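Local coordinates for protein 3-oxoadipate enol-lactonase (Burkholderia xenovorans, PDB 2XUA) that probably hydrolyses 3-oxoadipate enol-lactone in bacterial catechol breakdown, as a lactonase of the alpha/beta hydrolase family, at residues T12-R17 with L56-R61; A127-P132 with E191-A196. All coordinates share one frame; numbering follows the deposited sequence.

Contact 1 (T12-R17 with L56-R61); sequences TELHYR and LRYDTR
Leu56 leans its CD1 methyl against the ring of Tyr16, 4.0 Å from Tyr16 CD1, and sends its CA hydrogen toward the carbonyl of Arg17. At Arg57 the backbone is held in both directions: Arg57 N reaches Arg17 O almost straight, at 178°, while Arg17 N donates to Arg57 O over 2.7 Å. The Arg57 chain bends at chi3 (-79°), setting one face of its guanidinium against the Arg17 chain, Arg17 CD lying over it 3.3 Å from Arg57 NH2. These like charges are shared out among acids: Asp176 of the second subunit bridges to both, Asp19 also to Arg57. Water 1 sits at the guanidinium edge, accepting from Arg57 NE. Strands 12-19 and 54-58 are antiparallel neighbours in the central sheet of the alpha/beta hydrolase fold, and Tyr58 forms with Tyr16 a non-hydrogen-bonded pair, CB to CB 4.0 Å, on the face covered by helix 75-88. Asp59 N bonds His15 O, and Asp59 OD2 lies 3.3 Å from His15 CD2, in the imidazole plane. That carboxylate is fixed by the backbone amides of Leu39 and His65. Arg61 lays one guanidinium face against Thr12 OG1; its NE pairs with Asp81.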
loop_
_atom_site.group_PDB
_atom_site.type_symbol
_atom_site.label_atom_id
_atom_site.label_comp_id
_atom_site.label_asym_id
_atom_site.label_seq_id
_atom_site.Cartn_x
_atom_site.Cartn_y
_atom_site.Cartn_z
ATOM N N THR B 12 13.339 18.703 2.827
ATOM C CA THR B 12 13.068 17.263 3.119
ATOM C C THR B 12 13.202 16.432 1.856
ATOM O O THR B 12 13.498 16.961 0.804
ATOM C CB THR B 12 11.581 16.915 3.441
ATOM O OG1 THR B 12 10.697 18.043 3.334
ATOM C CG2 THR B 12 11.424 16.106 4.677
ATOM N N GLU B 13 12.847 15.151 1.970
ATOM C CA GLU B 13 12.756 14.215 0.865
ATOM C C GLU B 13 11.340 13.580 0.804
ATOM O O GLU B 13 10.881 12.987 1.782
ATOM C CB GLU B 13 13.805 13.124 1.059
ATOM C CG GLU B 13 14.000 12.197 -0.134
ATOM C CD GLU B 13 15.184 11.226 0.059
ATOM O OE1 GLU B 13 15.920 11.314 1.082
ATOM O OE2 GLU B 13 15.387 10.358 -0.804
ATOM N N LEU B 14 10.657 13.713 -0.334
ATOM C CA LEU B 14 9.322 13.144 -0.498
ATOM C C LEU B 14 9.268 12.033 -1.532
ATOM O O LEU B 14 9.726 12.205 -2.652
ATOM C CB LEU B 14 8.314 14.212 -0.908
ATOM C CG LEU B 14 8.243 15.513 -0.069
ATOM C CD1 LEU B 14 7.415 16.544 -0.790
ATOM C CD2 LEU B 14 7.690 15.233 1.317
ATOM N N HIS B 15 8.627 10.936 -1.141
ATOM C CA HIS B 15 8.277 9.859 -2.050
ATOM C C HIS B 15 7.089 10.315 -2.908
ATOM O O HIS B 15 6.089 10.839 -2.397
ATOM C CB HIS B 15 7.977 8.575 -1.261
ATOM C CG HIS B 15 7.389 7.462 -2.091
ATOM N ND1 HIS B 15 7.943 7.032 -3.277
ATOM C CD2 HIS B 15 6.285 6.700 -1.898
ATOM C CE1 HIS B 15 7.196 6.074 -3.792
ATOM N NE2 HIS B 15 6.199 5.831 -2.973
ATOM N N TYR B 16 7.176 10.131 -4.215
ATOM C CA TYR B 16 6.037 10.501 -5.064
ATOM C C TYR B 16 5.722 9.445 -6.134
ATOM O O TYR B 16 6.543 8.538 -6.398
ATOM C CB TYR B 16 6.265 11.892 -5.737
ATOM C CG TYR B 16 7.385 11.900 -6.755
ATOM C CD1 TYR B 16 7.140 11.617 -8.112
ATOM C CD2 TYR B 16 8.698 12.194 -6.357
ATOM C CE1 TYR B 16 8.213 11.585 -9.055
ATOM C CE2 TYR B 16 9.756 12.176 -7.274
ATOM C CZ TYR B 16 9.504 11.879 -8.612
ATOM O OH TYR B 16 10.559 11.844 -9.519
ATOM N N ARG B 17 4.589 9.620 -6.789
ATOM C CA ARG B 17 4.146 8.665 -7.837
ATOM C C ARG B 17 3.422 9.354 -8.905
ATOM O O ARG B 17 2.535 10.140 -8.607
ATOM C CB ARG B 17 3.274 7.580 -7.222
ATOM C CG ARG B 17 2.865 6.483 -8.182
ATOM C CD ARG B 17 2.428 5.235 -7.373
ATOM N NE ARG B 17 3.564 4.507 -6.767
ATOM C CZ ARG B 17 3.445 3.427 -6.002
ATOM N NH1 ARG B 17 2.261 2.944 -5.693
ATOM N NH2 ARG B 17 4.498 2.885 -5.474
ATOM N N LEU B 56 -0.188 13.311 -10.105
ATOM C CA LEU B 56 0.853 13.263 -9.127
ATOM C C LEU B 56 0.315 12.969 -7.740
ATOM O O LEU B 56 -0.580 13.707 -7.235
ATOM C CB LEU B 56 1.572 14.631 -9.102
ATOM C CG LEU B 56 2.665 14.846 -8.085
ATOM C CD1 LEU B 56 3.785 13.761 -8.297
ATOM C CD2 LEU B 56 3.264 16.293 -8.201
ATOM N N ARG B 57 0.859 11.919 -7.125
ATOM C CA ARG B 57 0.606 11.619 -5.706
ATOM C C ARG B 57 1.915 11.679 -4.955
ATOM O O ARG B 57 3.001 11.482 -5.559
ATOM C CB ARG B 57 0.055 10.195 -5.565
ATOM C CG ARG B 57 -1.378 10.092 -6.039
ATOM C CD ARG B 57 -1.795 8.598 -5.874
ATOM N NE ARG B 57 -1.260 7.810 -6.986
ATOM C CZ ARG B 57 -1.116 6.460 -6.992
ATOM N NH1 ARG B 57 -1.391 5.737 -5.930
ATOM N NH2 ARG B 57 -0.707 5.814 -8.084
ATOM N N TYR B 58 1.853 11.874 -3.637
ATOM C CA TYR B 58 3.070 11.921 -2.876
ATOM C C TYR B 58 2.754 11.551 -1.429
ATOM O O TYR B 58 1.602 11.600 -1.001
ATOM C CB TYR B 58 3.725 13.337 -3.003
ATOM C CG TYR B 58 2.983 14.409 -2.259
ATOM C CD1 TYR B 58 3.442 14.880 -1.012
ATOM C CD2 TYR B 58 1.850 14.994 -2.797
ATOM C CE1 TYR B 58 2.712 15.871 -0.292
ATOM C CE2 TYR B 58 1.127 15.977 -2.102
ATOM C CZ TYR B 58 1.560 16.380 -0.847
ATOM O OH TYR B 58 0.861 17.346 -0.185
ATOM N N ASP B 59 3.780 11.133 -0.710
ATOM C CA ASP B 59 3.672 10.921 0.729
ATOM C C ASP B 59 4.020 12.231 1.416
ATOM O O ASP B 59 5.152 12.744 1.313
ATOM C CB ASP B 59 4.577 9.779 1.179
ATOM C CG ASP B 59 4.004 8.402 0.794
ATOM O OD1 ASP B 59 2.850 8.349 0.402
ATOM O OD2 ASP B 59 4.674 7.359 0.885
ATOM N N THR B 60 3.042 12.761 2.134
ATOM C CA THR B 60 3.269 14.001 2.909
ATOM C C THR B 60 4.466 13.799 3.845
ATOM O O THR B 60 4.728 12.698 4.307
ATOM C CB THR B 60 1.984 14.291 3.721
ATOM O OG1 THR B 60 0.871 14.446 2.823
ATOM C CG2 THR B 60 2.130 15.613 4.580
ATOM N N ARG B 61 5.217 14.847 4.158
ATOM C CA ARG B 61 6.320 14.673 5.111
ATOM C C ARG B 61 5.807 13.981 6.392
ATOM O O ARG B 61 4.671 14.168 6.812
ATOM C CB ARG B 61 6.954 16.039 5.490
ATOM C CG ARG B 61 5.967 17.046 5.989
ATOM C CD ARG B 61 6.808 18.204 6.702
ATOM N NE ARG B 61 7.586 18.948 5.695
ATOM C CZ ARG B 61 8.682 19.674 5.936
ATOM N NH1 ARG B 61 9.169 19.781 7.174
ATOM N NH2 ARG B 61 9.271 20.327 4.936
HETATM O O HOH W 1 -0.122 9.192 -9.235
#

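Contact 2 (A127-P132 with E191-A196)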
loop_
_atom_site.group_PDB
_atom_site.type_symbol
_atom_site.label_atom_id
_atom_site.label_comp_id
_atom_site.label_asym_id
_atom_site.label_seq_id
_atom_site.Cartn_x
_atom_site.Cartn_y
_atom_site.Cartn_z
ATOM N N ALA B 127 -11.523 24.751 6.883
ATOM C CA ALA B 127 -10.445 25.754 6.906
ATOM C C ALA B 127 -9.713 25.804 8.263
ATOM O O ALA B 127 -8.597 26.368 8.355
ATOM C CB ALA B 127 -10.966 27.140 6.503
ATOM N N ARG B 128 -10.352 25.223 9.282
ATOM C CA ARG B 128 -9.766 24.935 10.594
ATOM C C ARG B 128 -10.308 23.547 11.040
ATOM O O ARG B 128 -11.521 23.344 11.242
ATOM C CB ARG B 128 -9.990 26.128 11.598
ATOM C CG ARG B 128 -10.084 25.802 13.104
ATOM C CD ARG B 128 -8.948 24.991 13.592
ATOM N NE ARG B 128 -8.516 25.259 14.968
ATOM C CZ ARG B 128 -7.633 24.489 15.616
ATOM N NH1 ARG B 128 -7.127 23.403 15.023
ATOM N NH2 ARG B 128 -7.235 24.796 16.829
ATOM N N ILE B 129 -9.400 22.561 11.077
ATOM C CA ILE B 129 -9.765 21.152 11.388
ATOM C C ILE B 129 -9.513 20.908 12.886
ATOM O O ILE B 129 -8.421 21.152 13.431
ATOM C CB ILE B 129 -8.983 20.120 10.505
ATOM C CG1 ILE B 129 -9.298 20.342 9.033
ATOM C CG2 ILE B 129 -9.305 18.644 10.904
ATOM C CD1 ILE B 129 -8.309 19.631 8.089
ATOM N N GLY B 130 -10.576 20.439 13.527
ATOM C CA GLY B 130 -10.564 20.016 14.923
ATOM C C GLY B 130 -10.259 21.171 15.869
ATOM O O GLY B 130 -10.686 22.300 15.633
ATOM N N SER B 131 -9.483 20.888 16.905
ATOM C CA SER B 131 -9.288 21.886 18.010
ATOM C C SER B 131 -8.131 21.433 18.878
ATOM O O SER B 131 -7.701 20.270 18.748
ATOM C CB SER B 131 -10.558 21.946 18.850
ATOM O OG SER B 131 -10.647 20.736 19.558
ATOM N N PRO B 132 -7.620 22.321 19.792
ATOM C CA PRO B 132 -6.458 21.910 20.567
ATOM C C PRO B 132 -6.777 20.700 21.457
ATOM O O PRO B 132 -5.896 19.859 21.711
ATOM C CB PRO B 132 -6.133 23.156 21.385
ATOM C CG PRO B 132 -6.652 24.312 20.471
ATOM C CD PRO B 132 -7.912 23.769 19.916
ATOM N N GLU B 191 0.424 18.888 15.052
ATOM C CA GLU B 191 0.806 20.250 15.389
ATOM C C GLU B 191 0.537 21.202 14.239
ATOM O O GLU B 191 -0.159 22.228 14.418
ATOM C CB GLU B 191 2.260 20.274 15.885
ATOM C CG GLU B 191 2.327 19.675 17.281
ATOM C CD GLU B 191 3.731 19.222 17.762
ATOM O OE1 GLU B 191 4.628 18.893 16.955
ATOM O OE2 GLU B 191 3.884 19.104 18.993
ATOM N N ALA B 192 0.980 20.822 13.027
ATOM C CA ALA B 192 0.654 21.657 11.874
ATOM C C ALA B 192 -0.808 21.974 11.658
ATOM O O ALA B 192 -1.155 23.124 11.306
ATOM C CB ALA B 192 1.291 21.105 10.550
ATOM N N ILE B 193 -1.661 20.935 11.697
ATOM C CA ILE B 193 -3.075 21.112 11.440
ATOM C C ILE B 193 -3.684 21.997 12.579
ATOM O O ILE B 193 -4.485 22.896 12.324
ATOM C CB ILE B 193 -3.776 19.742 11.385
ATOM C CG1 ILE B 193 -3.224 18.884 10.194
ATOM C CG2 ILE B 193 -5.271 19.903 11.368
ATOM C CD1 ILE B 193 -3.291 17.365 10.535
ATOM N N ASP B 194 -3.292 21.717 13.819
ATOM C CA ASP B 194 -3.909 22.435 14.981
ATOM C C ASP B 194 -3.597 23.933 14.881
ATOM O O ASP B 194 -4.445 24.780 15.202
ATOM C CB ASP B 194 -3.376 21.845 16.324
ATOM C CG ASP B 194 -4.161 22.361 17.556
ATOM O OD1 ASP B 194 -5.358 22.673 17.428
ATOM O OD2 ASP B 194 -3.574 22.443 18.651
ATOM N N ALA B 195 -2.401 24.258 14.380
ATOM C CA ALA B 195 -1.963 25.667 14.276
ATOM C C ALA B 195 -2.540 26.419 13.086
ATOM O O ALA B 195 -2.586 27.642 13.085
ATOM C CB ALA B 195 -0.481 25.745 14.274
ATOM N N ALA B 196 -2.996 25.696 12.070
ATOM C CA ALA B 196 -3.476 26.301 10.844
ATOM C C ALA B 196 -4.925 26.656 10.969
ATOM O O ALA B 196 -5.818 25.814 11.101
ATOM C CB ALA B 196 -3.270 25.353 9.626
HETATM O O HOH W 2 -6.657 23.311 10.935
#
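Arg128 reaches Asp194 in the last turn of helix 183-195. From CB the chain leaves with CG anti to the backbone N (chi1 151°), then bends at chi2, carrying Arg128 CD past Ala196 O at 4.1 Å, and again at chi3. Beyond NE, Arg128 CZ lies 3.2 Å from Asp194 O, which sits over one guanidinium face, not hydrogen-bonded. End-on, Arg128 NH2 (2.9 Å) and Arg128 NH1 (3.1 Å) both donate to Asp194 OD1, a salt bridge in the guanidinium plane. NH1 uses the anti lone pair of OD1, whereas NH2 approaches from that same side, 34° out of the carboxylate plane. NH1 adds a weak bond to Ile129 O, which also accepts from Trp135 NE1. The Pro132 and Asp194 side chains cross at about a right angle, Pro132 CG 3.7 Å from Asp194 OD1. Ile129 CB packs on Ile193 CG2 at 3.8 Å, and water 2 links Ile129 N to the carbonyls of Ile193 and Ala196. The Ile129 side chain touches the putative nucleophile elbow and lies about 5 Å from bound laevulinic acid. The loop leads from strand 117-123 into helix 132-145, where alpha/beta hydrolases commonly insert a cap domain.

Overall arrangement
Contact 1 and contact 2 share no secondary-structure element; their centres lie 22 Å apart and their nearest atoms about 7 Å, without touching. Contact 1 is the buried one, joining two strands of the central sheet toward its 6-9 end by regular backbone bonding, with its arginines meeting acids of both subunits. Contact 2 is partly buried and joins a loop to a helix end, where one salt bridge, a small apolar contact and a bridging water take the place of strand pairing; the second subunit does not touch it. Helix 75-88 borders both, packing on Tyr16 and Tyr58 in one and on Ala196 in the other. Contact 2 comes closer to the bound laevulinic acid.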